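Local coordinates for protein sensor histidine kinase (Clostridium perfringens, PDB 4ONX) that probably senses an extracellular signal through a single cache domain and relays it to a cytoplasmic histidine kinase module, at residues Asp34-Leu39 with Glu129-Phe134; Pro50-Asp55 with Ser63-Tyr68; Ile81-Asp86 with Phe146-Lys151; Gln102-Glu107 with Ser121-Ser126. All blocks are in the same frame, centred on the assembly; numbering follows the deposited sequence.

In the fold
Three of the four contacts gather round one antiparallel sheet with strand order 90-95, 81-86, 142-153, 129-139. Interaction 3 joins its two middle strands, and interaction 1, centred about 11 Å away, lays helix 33-47 on the outer strand 129-139. Interaction 2 pairs the two helices that follow along the chain, 50-58 and 63-75, about 13 Å between centres from interaction 3. Interaction 4 comes between the segments of interaction 3 in sequence, yet its centre stands about 22 Å off, on an arm whose strand 119-123 joins the sheet of the second subunit. The sheet thus runs on between chains, consistent with segment swapping, while a zinc site that includes Glu67 of interaction 2 joins a third subunit.

Interaction 1 of 4, residues Asp34-Leu39 with Glu129-Phe134; sequences DVRNTL and ETLRWF
Leu131 sits at the middle of this helix-on-strand contact and meets three residues of the helix. Leu39 reaches it with CD1, which rests 3.8 Å from Leu131 O and 4.0 Å from Leu131 CG, so a single methyl touches both the carbonyl and the branch point of the leucine. From one turn earlier, Val35 brings CG1 to within 4.2 Å of Leu131 CD2; that branch stands anti to the valine's own backbone N (chi1 172°). The other methyl, Leu131 CD1, lies over a flat face of the Arg36 guanidinium, 4.1 Å from NH1, and the two side chains run at about a right angle to each other. Further along, Leu39 CB meets Trp133 CB at 4.2 Å, while Leu39 O approaches CD1 of the indole obliquely.

Alternation along the strand sets this up: Leu131 and Trp133 turn toward the helix and Arg132 between them turns away. On the helix side, the backbone bond from Leu39 N to Val35 O, 3.0 Å, keeps these two residues on one face. The indole is held at its polar end by NE1 bonding to Gln135 OE1, and the Arg36 side chain makes a cation-pi contact with Tyr120 of the second subunit.

The helix passes the strand at 40°, with 8.9 Å between the segment axes. It also rests on the neighbouring strand, Val35 on Tyr153 and Leu39 on Val149, whereas the far edge of 129-134 continues as an antiparallel ladder with a strand of the second subunit.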
# COMPACT_ATOMS: atom_id res chain seq x y z
N ASP E 34 -0.31 -26.01 -24.56
CA ASP E 34 -0.99 -25.37 -23.43
C ASP E 34 -0.19 -24.14 -23.03
O ASP E 34 -0.70 -23.03 -22.99
CB ASP E 34 -1.10 -26.33 -22.25
CG ASP E 34 -1.95 -27.56 -22.56
OD1 ASP E 34 -2.55 -27.63 -23.66
OD2 ASP E 34 -2.03 -28.45 -21.69
N VAL E 35 1.10 -24.35 -22.79
CA VAL E 35 1.98 -23.26 -22.41
C VAL E 35 2.02 -22.23 -23.52
O VAL E 35 1.77 -21.04 -23.30
CB VAL E 35 3.41 -23.78 -22.15
CG1 VAL E 35 4.37 -22.62 -21.94
CG2 VAL E 35 3.42 -24.70 -20.94
N ARG E 36 2.33 -22.68 -24.73
CA ARG E 36 2.43 -21.76 -25.85
C ARG E 36 1.18 -20.88 -25.92
O ARG E 36 1.27 -19.67 -26.09
CB ARG E 36 2.64 -22.52 -27.18
CG ARG E 36 3.89 -23.41 -27.19
CD ARG E 36 4.29 -24.09 -28.53
NE ARG E 36 5.73 -24.34 -28.46
CZ ARG E 36 6.68 -23.65 -29.08
NH1 ARG E 36 7.94 -23.98 -28.88
NH2 ARG E 36 6.38 -22.65 -29.90
N ASN E 37 0.01 -21.50 -25.74
CA ASN E 37 -1.26 -20.76 -25.82
C ASN E 37 -1.36 -19.75 -24.67
O ASN E 37 -1.59 -18.57 -24.91
CB ASN E 37 -2.50 -21.68 -25.92
CG ASN E 37 -3.45 -21.32 -27.07
OD1 ASN E 37 -3.12 -20.57 -27.99
ND2 ASN E 37 -4.64 -21.92 -27.05
N THR E 38 -1.14 -20.20 -23.44
CA THR E 38 -1.18 -19.29 -22.29
C THR E 38 -0.33 -18.05 -22.50
O THR E 38 -0.75 -16.93 -22.20
CB THR E 38 -0.67 -19.98 -21.02
OG1 THR E 38 -1.46 -21.13 -20.75
CG2 THR E 38 -0.73 -19.04 -19.82
N LEU E 39 0.89 -18.24 -22.98
CA LEU E 39 1.77 -17.12 -23.20
C LEU E 39 1.18 -16.14 -24.21
O LEU E 39 1.21 -14.93 -24.00
CB LEU E 39 3.15 -17.59 -23.68
CG LEU E 39 3.96 -18.52 -22.78
CD1 LEU E 39 5.30 -18.82 -23.44
CD2 LEU E 39 4.20 -17.93 -21.40
N GLU E 129 16.64 -23.04 -19.84
CA GLU E 129 16.11 -22.44 -21.04
C GLU E 129 14.83 -21.70 -20.73
O GLU E 129 14.13 -22.06 -19.79
CB GLU E 129 15.88 -23.58 -22.02
CG GLU E 129 15.53 -23.20 -23.45
CD GLU E 129 15.46 -24.41 -24.37
OE1 GLU E 129 15.13 -24.23 -25.56
OE2 GLU E 129 15.73 -25.54 -23.92
N THR E 130 14.53 -20.67 -21.50
CA THR E 130 13.33 -19.88 -21.27
C THR E 130 12.56 -19.62 -22.57
O THR E 130 13.11 -19.10 -23.54
CB THR E 130 13.66 -18.59 -20.48
OG1 THR E 130 12.51 -17.73 -20.44
CG2 THR E 130 14.80 -17.84 -21.13
N LEU E 131 11.30 -20.04 -22.59
CA LEU E 131 10.44 -19.88 -23.76
C LEU E 131 9.72 -18.57 -23.68
O LEU E 131 9.02 -18.32 -22.71
CB LEU E 131 9.41 -21.02 -23.82
CG LEU E 131 8.35 -20.96 -24.92
CD1 LEU E 131 8.97 -20.92 -26.31
CD2 LEU E 131 7.41 -22.14 -24.79
N ARG E 132 9.88 -17.73 -24.70
CA ARG E 132 9.25 -16.43 -24.70
C ARG E 132 8.37 -16.19 -25.91
O ARG E 132 8.55 -16.81 -26.95
CB ARG E 132 10.30 -15.33 -24.68
CG ARG E 132 11.42 -15.49 -23.65
CD ARG E 132 12.72 -15.92 -24.28
NE ARG E 132 13.44 -14.78 -24.84
CZ ARG E 132 14.23 -14.84 -25.91
NH1 ARG E 132 14.88 -13.75 -26.31
NH2 ARG E 132 14.35 -15.96 -26.59
N TRP E 133 7.42 -15.28 -25.75
CA TRP E 133 6.54 -14.88 -26.83
C TRP E 133 6.56 -13.37 -26.89
O TRP E 133 6.33 -12.71 -25.89
CB TRP E 133 5.11 -15.35 -26.59
CG TRP E 133 4.13 -14.72 -27.53
CD1 TRP E 133 3.37 -13.61 -27.29
CD2 TRP E 133 3.83 -15.13 -28.86
NE1 TRP E 133 2.60 -13.31 -28.39
CE2 TRP E 133 2.87 -14.23 -29.37
CE3 TRP E 133 4.28 -16.17 -29.68
CZ2 TRP E 133 2.36 -14.34 -30.66
CZ3 TRP E 133 3.76 -16.28 -30.96
CH2 TRP E 133 2.81 -15.37 -31.44
N PHE E 134 6.84 -12.84 -28.07
CA PHE E 134 6.90 -11.40 -28.27
C PHE E 134 5.66 -10.92 -29.01
O PHE E 134 5.28 -11.48 -30.03
CB PHE E 134 8.15 -11.01 -29.04
CG PHE E 134 9.43 -11.21 -28.27
CD1 PHE E 134 10.00 -12.47 -28.16
CD2 PHE E 134 10.07 -10.13 -27.67
CE1 PHE E 134 11.18 -12.65 -27.45
CE2 PHE E 134 11.25 -10.31 -26.97
CZ PHE E 134 11.81 -11.57 -26.86

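Interaction 2 of 4, residues Pro50-Asp55 with Ser63-Tyr68; sequences PFIQED and SRIQEY. With ZN (zinc ion), chain O.
Phe51 and Tyr68 form a T-shaped aromatic pair, the edge of the phenylalanine directed at the face of the tyrosine. Their planes stand at 88° with centroids 5.4 Å apart, and Phe51 CZ lies over the Tyr68 ring toward its rim, near CE1. Phe51 CG sits between its backbone N and carbonyl carbon (chi1 66°), which carries the ring out toward the second helix.

Apolar contacts of the two isoleucines fill in around this pair. Ile65 slides past Phe51 in the opposite sense and sets CD1 3.4 Å from Phe51 CD1. Its other branch, CG2, receives Ile52 CD1 at 3.9 Å, and the same Ile52 methyl approaches the Tyr68 ring obliquely, 4.1 Å from CD2. Ile65 therefore sits with one branch on the phenylalanine and the other on the isoleucine.

Polar groups border the apolar patch. Asp55 OD2 lies 3.3 Å from Ile65 CG1, a plain contact, and takes its hydrogen bond from Tyr92 OH. On another side of helix 63-75, Glu67 OE1 binds the zinc ion at 2.0 Å and makes a long salt bridge of 3.5 Å with Arg64 NH1. His71 of the same chain, with Glu67 and His71 of the third subunit, completes the metal site, so this helix stitches two chains together.

The segment axes of the two helices are 11.3 Å apart at closest and inclined at 128°, with Ile52 and Ile65 nearest in the backbone. Ile65 leans on Tyr92 of strand 90-95, Gln53 touches Val137 of strand 129-139, and Tyr68 packs on Phe72 of its own helix.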
# COMPACT_ATOMS: atom_id res chain seq x y z
N PRO E 50 -6.50 -0.50 -23.54
CA PRO E 50 -6.33 0.90 -23.92
C PRO E 50 -5.26 1.64 -23.12
O PRO E 50 -4.36 2.22 -23.71
CB PRO E 50 -7.70 1.50 -23.63
CG PRO E 50 -8.65 0.37 -23.77
CD PRO E 50 -7.91 -0.86 -23.34
N PHE E 51 -5.34 1.59 -21.79
CA PHE E 51 -4.38 2.32 -20.98
C PHE E 51 -2.94 1.82 -21.11
O PHE E 51 -2.01 2.57 -20.83
CB PHE E 51 -4.81 2.42 -19.50
CG PHE E 51 -4.85 1.11 -18.76
CD1 PHE E 51 -3.68 0.51 -18.32
CD2 PHE E 51 -6.06 0.53 -18.41
CE1 PHE E 51 -3.72 -0.68 -17.61
CE2 PHE E 51 -6.10 -0.66 -17.69
CZ PHE E 51 -4.93 -1.27 -17.30
N ILE E 52 -2.75 0.57 -21.50
CA ILE E 52 -1.40 0.03 -21.70
C ILE E 52 -0.83 0.68 -22.93
O ILE E 52 0.35 1.03 -22.98
CB ILE E 52 -1.40 -1.50 -21.89
CG1 ILE E 52 -1.81 -2.21 -20.60
CG2 ILE E 52 -0.02 -1.99 -22.27
CD1 ILE E 52 -0.81 -2.12 -19.47
N GLN E 53 -1.68 0.87 -23.93
CA GLN E 53 -1.27 1.47 -25.19
C GLN E 53 -0.91 2.94 -24.98
O GLN E 53 0.16 3.38 -25.39
CB GLN E 53 -2.38 1.32 -26.22
CG GLN E 53 -2.67 -0.15 -26.53
CD GLN E 53 -3.93 -0.36 -27.33
OE1 GLN E 53 -4.69 0.57 -27.57
NE2 GLN E 53 -4.16 -1.60 -27.73
N GLU E 54 -1.80 3.68 -24.33
CA GLU E 54 -1.57 5.10 -24.07
C GLU E 54 -0.30 5.31 -23.26
O GLU E 54 0.49 6.20 -23.55
CB GLU E 54 -2.74 5.72 -23.33
CG GLU E 54 -4.03 5.78 -24.13
CD GLU E 54 -5.20 6.36 -23.35
OE1 GLU E 54 -6.33 5.87 -23.52
OE2 GLU E 54 -4.99 7.30 -22.54
N ASP E 55 -0.10 4.46 -22.27
CA ASP E 55 1.06 4.58 -21.40
C ASP E 55 2.37 4.46 -22.18
O ASP E 55 3.27 5.26 -21.97
CB ASP E 55 1.00 3.55 -20.28
CG ASP E 55 2.21 3.60 -19.38
OD1 ASP E 55 3.29 3.16 -19.82
OD2 ASP E 55 2.08 4.04 -18.23
N SER E 63 3.60 3.82 -11.81
CA SER E 63 3.73 2.66 -10.92
C SER E 63 2.50 1.75 -10.85
O SER E 63 2.63 0.57 -10.51
CB SER E 63 4.11 3.11 -9.51
OG SER E 63 3.08 3.90 -8.95
N ARG E 64 1.31 2.28 -11.13
CA ARG E 64 0.10 1.45 -11.11
C ARG E 64 0.13 0.48 -12.29
O ARG E 64 -0.35 -0.65 -12.18
CB ARG E 64 -1.16 2.30 -11.15
CG ARG E 64 -1.33 3.21 -9.94
CD ARG E 64 -1.76 2.49 -8.66
NE ARG E 64 -3.05 1.80 -8.78
CZ ARG E 64 -3.24 0.47 -8.76
NH1 ARG E 64 -2.23 -0.36 -8.55
NH2 ARG E 64 -4.47 -0.02 -8.89
N ILE E 65 0.69 0.92 -13.41
CA ILE E 65 0.81 0.04 -14.57
C ILE E 65 1.82 -1.03 -14.20
O ILE E 65 1.65 -2.21 -14.48
CB ILE E 65 1.37 0.75 -15.81
CG1 ILE E 65 0.47 1.92 -16.24
CG2 ILE E 65 1.53 -0.23 -16.95
CD1 ILE E 65 -0.91 1.50 -16.68
N GLN E 66 2.89 -0.58 -13.57
CA GLN E 66 3.94 -1.47 -13.15
C GLN E 66 3.28 -2.57 -12.31
O GLN E 66 3.42 -3.76 -12.59
CB GLN E 66 4.97 -0.67 -12.34
CG GLN E 66 6.40 -1.18 -12.44
CD GLN E 66 6.61 -2.54 -11.85
OE1 GLN E 66 5.85 -2.99 -11.00
NE2 GLN E 66 7.67 -3.21 -12.28
N GLU E 67 2.49 -2.15 -11.32
CA GLU E 67 1.80 -3.09 -10.44
C GLU E 67 0.83 -3.99 -11.22
O GLU E 67 0.69 -5.18 -10.91
CB GLU E 67 1.07 -2.32 -9.33
CG GLU E 67 0.53 -3.16 -8.18
CD GLU E 67 -0.71 -3.96 -8.51
OE1 GLU E 67 -1.39 -3.63 -9.50
OE2 GLU E 67 -1.03 -4.91 -7.77
N TYR E 68 0.18 -3.43 -12.23
CA TYR E 68 -0.77 -4.20 -13.04
C TYR E 68 -0.18 -5.49 -13.58
O TYR E 68 -0.86 -6.52 -13.64
CB TYR E 68 -1.29 -3.34 -14.20
CG TYR E 68 -2.20 -4.09 -15.15
CD1 TYR E 68 -3.54 -4.23 -14.87
CD2 TYR E 68 -1.72 -4.66 -16.32
CE1 TYR E 68 -4.39 -4.90 -15.73
CE2 TYR E 68 -2.55 -5.34 -17.18
CZ TYR E 68 -3.89 -5.46 -16.88
OH TYR E 68 -4.75 -6.13 -17.71
ZN ZN O . -3.27 -4.40 -9.23

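Interaction 3 of 4, residues Ile81-Asp86 with Phe146-Lys151; sequences IIVVAD and FIMVGK
Strands 81-86 and 146-151 run antiparallel at 169°, and Ile81, Val83 and Ala85 form hydrogen-bonded pairs with Gly150, Met148 and Phe146, two backbone bonds to each. They are the middle strands of the antiparallel sheet of this cache domain, whose strand order is consistent with the PAS-like fold of the family. In the central rung Met148 N bonds to Val83 O at 2.8 Å. In the end rung one of the two bonds is bent: Ile81 N meets Gly150 O at 3.1 Å with 140° at the hydrogen. In the non-hydrogen-bonded pairs between, CA-H groups lean on the carbonyls, as Ile147 CA does 3.3 Å from Val83 O.

One face carries Ile82, Val84, Ile147 and Val149, and helices cover it: Ile82 touches Phe72 and Ile73, and Ile147 touches Ile46. Across the strands Val84 CG2 and Ile147 CG2 meet only loosely, at 4.4 Å.

The other face carries Ile81, Val83, Ala85, Phe146 and the selenomethionine Met148. The chain of Met148 bends at its second and third torsions, which folds CE back over the neighbouring strand, 3.8 Å from Val83 CG2 and 4.1 Å from Ile81 CG2. Gly150 adds no side chain beside Ile81. Phe104 and Val105 of the second subunit pack on this face.

At the far end Phe146 swings over its partner: Ala85 CB lies above the ring in a CH-pi contact, 3.8 Å from the centroid and 25° off the ring normal.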
# COMPACT_ATOMS: atom_id res chain seq x y z
N ILE E 81 7.83 -14.72 -16.32
CA ILE E 81 8.40 -13.43 -16.68
C ILE E 81 7.47 -12.65 -17.58
O ILE E 81 6.86 -13.20 -18.49
CB ILE E 81 9.72 -13.62 -17.50
CG1 ILE E 81 10.69 -14.56 -16.77
CG2 ILE E 81 10.38 -12.28 -17.87
CD1 ILE E 81 12.00 -14.82 -17.50
N ILE E 82 7.39 -11.36 -17.32
CA ILE E 82 6.62 -10.46 -18.14
C ILE E 82 7.39 -9.19 -18.29
O ILE E 82 7.83 -8.59 -17.30
CB ILE E 82 5.29 -10.05 -17.53
CG1 ILE E 82 4.33 -11.22 -17.42
CG2 ILE E 82 4.67 -8.94 -18.37
CD1 ILE E 82 2.97 -10.78 -16.95
N VAL E 83 7.51 -8.73 -19.52
CA VAL E 83 8.20 -7.51 -19.80
C VAL E 83 7.39 -6.66 -20.73
O VAL E 83 6.81 -7.15 -21.69
CB VAL E 83 9.55 -7.79 -20.46
CG1 VAL E 83 10.16 -6.50 -20.98
CG2 VAL E 83 10.46 -8.49 -19.47
N VAL E 84 7.32 -5.38 -20.41
CA VAL E 84 6.61 -4.43 -21.21
C VAL E 84 7.63 -3.37 -21.56
O VAL E 84 8.21 -2.72 -20.68
CB VAL E 84 5.44 -3.80 -20.46
CG1 VAL E 84 4.77 -2.75 -21.33
CG2 VAL E 84 4.46 -4.88 -20.04
N ALA E 85 7.85 -3.19 -22.85
CA ALA E 85 8.83 -2.24 -23.31
C ALA E 85 8.24 -1.28 -24.31
O ALA E 85 7.34 -1.62 -25.07
CB ALA E 85 9.99 -2.99 -23.95
N ASP E 86 8.75 -0.06 -24.28
CA ASP E 86 8.36 0.94 -25.25
C ASP E 86 9.49 0.93 -26.28
O ASP E 86 10.38 0.07 -26.20
CB ASP E 86 8.13 2.31 -24.61
CG ASP E 86 9.37 2.88 -23.98
OD1 ASP E 86 10.46 2.29 -24.14
OD2 ASP E 86 9.22 3.93 -23.32
N PHE E 146 6.34 -3.24 -27.21
CA PHE E 146 6.06 -4.66 -27.29
C PHE E 146 5.93 -5.26 -25.90
O PHE E 146 6.33 -4.65 -24.91
CB PHE E 146 7.16 -5.41 -28.06
CG PHE E 146 8.46 -5.54 -27.30
CD1 PHE E 146 8.63 -6.56 -26.37
CD2 PHE E 146 9.51 -4.67 -27.54
CE1 PHE E 146 9.82 -6.69 -25.68
CE2 PHE E 146 10.71 -4.81 -26.86
CZ PHE E 146 10.86 -5.82 -25.92
N ILE E 147 5.40 -6.48 -25.85
CA ILE E 147 5.23 -7.19 -24.61
C ILE E 147 5.84 -8.55 -24.78
O ILE E 147 5.60 -9.20 -25.78
CB ILE E 147 3.75 -7.34 -24.25
CG1 ILE E 147 3.11 -5.96 -24.19
CG2 ILE E 147 3.59 -8.07 -22.92
CD1 ILE E 147 1.72 -5.94 -23.64
N MSE E 148 6.63 -8.98 -23.82
CA MSE E 148 7.25 -10.29 -23.88
C MSE E 148 6.73 -11.04 -22.69
O MSE E 148 6.60 -10.47 -21.60
CB MSE E 148 8.77 -10.16 -23.84
CG MSE E 148 9.48 -11.47 -24.10
SE MSE E 148 9.64 -12.48 -22.42
CE MSE E 148 11.17 -11.42 -21.78
N VAL E 149 6.40 -12.30 -22.89
CA VAL E 149 5.90 -13.14 -21.82
C VAL E 149 6.62 -14.46 -21.94
O VAL E 149 6.71 -15.01 -23.03
CB VAL E 149 4.38 -13.36 -21.94
CG1 VAL E 149 3.90 -14.32 -20.87
CG2 VAL E 149 3.64 -12.05 -21.81
N GLY E 150 7.12 -14.99 -20.82
CA GLY E 150 7.85 -16.24 -20.88
C GLY E 150 7.77 -17.16 -19.69
O GLY E 150 7.32 -16.77 -18.60
N LYS E 151 8.22 -18.38 -19.91
CA LYS E 151 8.26 -19.40 -18.88
C LYS E 151 9.66 -19.95 -18.85
O LYS E 151 10.29 -20.13 -19.89
CB LYS E 151 7.30 -20.54 -19.21
CG LYS E 151 7.30 -21.66 -18.18
CD LYS E 151 6.45 -22.82 -18.64
CE LYS E 151 6.47 -23.96 -17.64
NZ LYS E 151 5.79 -23.59 -16.37

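Interaction 4 of 4, residues Gln102-Glu107 with Ser121-Ser126; sequences QVFVNE and SLMKGS
The Phe104 ring meets the selenomethionine Met123, whose CE approaches obliquely to 3.5 Å from Phe104 CD1, and its own neighbour Val103 places CG1 over one face near the rim. The phenylalanine and Met123 side chains cross at about a right angle. Met123 runs extended through its first two torsions and then bends (chi3 68°), a shape that brings the selenium beside the Val103 carbonyl and the CB of Glu107 while the methyl turns to the ring. There SE lies 4.0 Å from Val103 O and 4.3 Å from Glu107 CB.

Ser126 supplies the second half of the contact. Val103 CG1, anti to its backbone N (chi1 171°), touches Ser126 OG at 3.2 Å, and Glu107 lays CG beside Ser126 O. The direct contact between the two segments is one of packing. The peptide between Lys124 and Gly125 is modelled as cis.

Tyr152 of strand 142-153 backs both Val103 and Ser126. Met123 packs on Thr130 of the second subunit, and Phe104 O accepts a weak hydrogen bond from Arg132 NH2 of that subunit. Strand residues Ser121 to Met123 pair antiparallel with the same chain, an arrangement consistent with segment swapping between two subunits, each adding a strand to the other's cache-domain sheet.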
# COMPACT_ATOMS: atom_id res chain seq x y z
N GLN E 102 16.27 -19.03 -8.22
CA GLN E 102 16.97 -20.33 -8.28
C GLN E 102 17.98 -20.39 -9.42
O GLN E 102 19.02 -21.02 -9.29
CB GLN E 102 15.97 -21.47 -8.41
CG GLN E 102 15.10 -21.66 -7.18
CD GLN E 102 14.00 -22.67 -7.39
OE1 GLN E 102 14.02 -23.45 -8.34
NE2 GLN E 102 13.02 -22.67 -6.49
N VAL E 103 17.68 -19.72 -10.52
CA VAL E 103 18.58 -19.66 -11.67
C VAL E 103 19.95 -19.15 -11.26
O VAL E 103 20.98 -19.71 -11.65
CB VAL E 103 18.04 -18.69 -12.73
CG1 VAL E 103 19.06 -18.44 -13.83
CG2 VAL E 103 16.73 -19.21 -13.31
N PHE E 104 19.95 -18.08 -10.48
CA PHE E 104 21.19 -17.45 -10.05
C PHE E 104 21.87 -18.13 -8.88
O PHE E 104 22.99 -17.78 -8.53
CB PHE E 104 20.93 -15.99 -9.74
CG PHE E 104 20.47 -15.21 -10.92
CD1 PHE E 104 21.39 -14.63 -11.77
CD2 PHE E 104 19.14 -15.07 -11.20
CE1 PHE E 104 20.99 -13.91 -12.87
CE2 PHE E 104 18.72 -14.36 -12.30
CZ PHE E 104 19.64 -13.77 -13.14
N VAL E 105 21.22 -19.11 -8.28
CA VAL E 105 21.80 -19.80 -7.16
C VAL E 105 22.30 -21.18 -7.58
O VAL E 105 23.50 -21.46 -7.52
CB VAL E 105 20.78 -19.98 -6.03
CG1 VAL E 105 21.38 -20.75 -4.88
CG2 VAL E 105 20.28 -18.63 -5.55
N ASN E 106 21.36 -22.03 -8.01
CA ASN E 106 21.63 -23.43 -8.38
C ASN E 106 23.02 -23.70 -8.93
O ASN E 106 23.62 -24.71 -8.61
CB ASN E 106 20.60 -24.00 -9.36
CG ASN E 106 20.57 -25.53 -9.37
OD1 ASN E 106 21.18 -26.20 -8.53
ND2 ASN E 106 19.82 -26.10 -10.31
N GLU E 107 23.55 -22.79 -9.74
CA GLU E 107 24.83 -23.03 -10.38
C GLU E 107 26.02 -22.98 -9.46
O GLU E 107 26.80 -23.94 -9.41
CB GLU E 107 24.98 -22.07 -11.56
CG GLU E 107 23.88 -22.28 -12.60
CD GLU E 107 23.77 -23.72 -13.13
OE1 GLU E 107 22.64 -24.23 -13.32
OE2 GLU E 107 24.82 -24.35 -13.36
N SER E 121 31.48 -15.05 -7.12
CA SER E 121 31.44 -15.91 -8.30
C SER E 121 30.79 -15.26 -9.51
O SER E 121 29.72 -14.67 -9.42
CB SER E 121 30.79 -17.26 -8.04
OG SER E 121 29.53 -17.16 -7.43
N LEU E 122 31.50 -15.34 -10.63
CA LEU E 122 31.03 -14.83 -11.91
C LEU E 122 30.34 -15.95 -12.64
O LEU E 122 30.95 -16.98 -12.91
CB LEU E 122 32.21 -14.32 -12.75
CG LEU E 122 32.81 -12.97 -12.37
CD1 LEU E 122 34.14 -12.70 -13.07
CD2 LEU E 122 31.80 -11.87 -12.69
N MSE E 123 29.08 -15.74 -12.97
CA MSE E 123 28.30 -16.75 -13.64
C MSE E 123 27.92 -16.33 -15.03
O MSE E 123 27.36 -15.25 -15.23
CB MSE E 123 27.03 -16.92 -12.82
CG MSE E 123 26.21 -18.13 -13.23
SE MSE E 123 24.43 -17.95 -12.45
CE MSE E 123 23.87 -16.41 -13.54
N LYS E 124 28.27 -17.16 -16.00
CA LYS E 124 27.91 -16.95 -17.40
C LYS E 124 27.72 -18.32 -18.08
O LYS E 124 28.71 -18.98 -18.36
CB LYS E 124 29.02 -16.19 -18.13
CG LYS E 124 30.40 -16.67 -17.70
CD LYS E 124 31.58 -16.21 -18.53
CE LYS E 124 32.83 -16.87 -18.01
NZ LYS E 124 34.05 -16.47 -18.75
N GLY E 125 26.51 -18.70 -18.49
CA GLY E 125 25.31 -17.89 -18.42
C GLY E 125 24.32 -18.12 -17.30
O GLY E 125 24.43 -17.49 -16.26
N SER E 126 23.38 -19.07 -17.49
CA SER E 126 22.25 -19.31 -16.54
C SER E 126 22.18 -20.59 -15.62
O SER E 126 22.22 -20.43 -14.40
CB SER E 126 20.91 -19.09 -17.30
OG SER E 126 19.82 -19.69 -16.65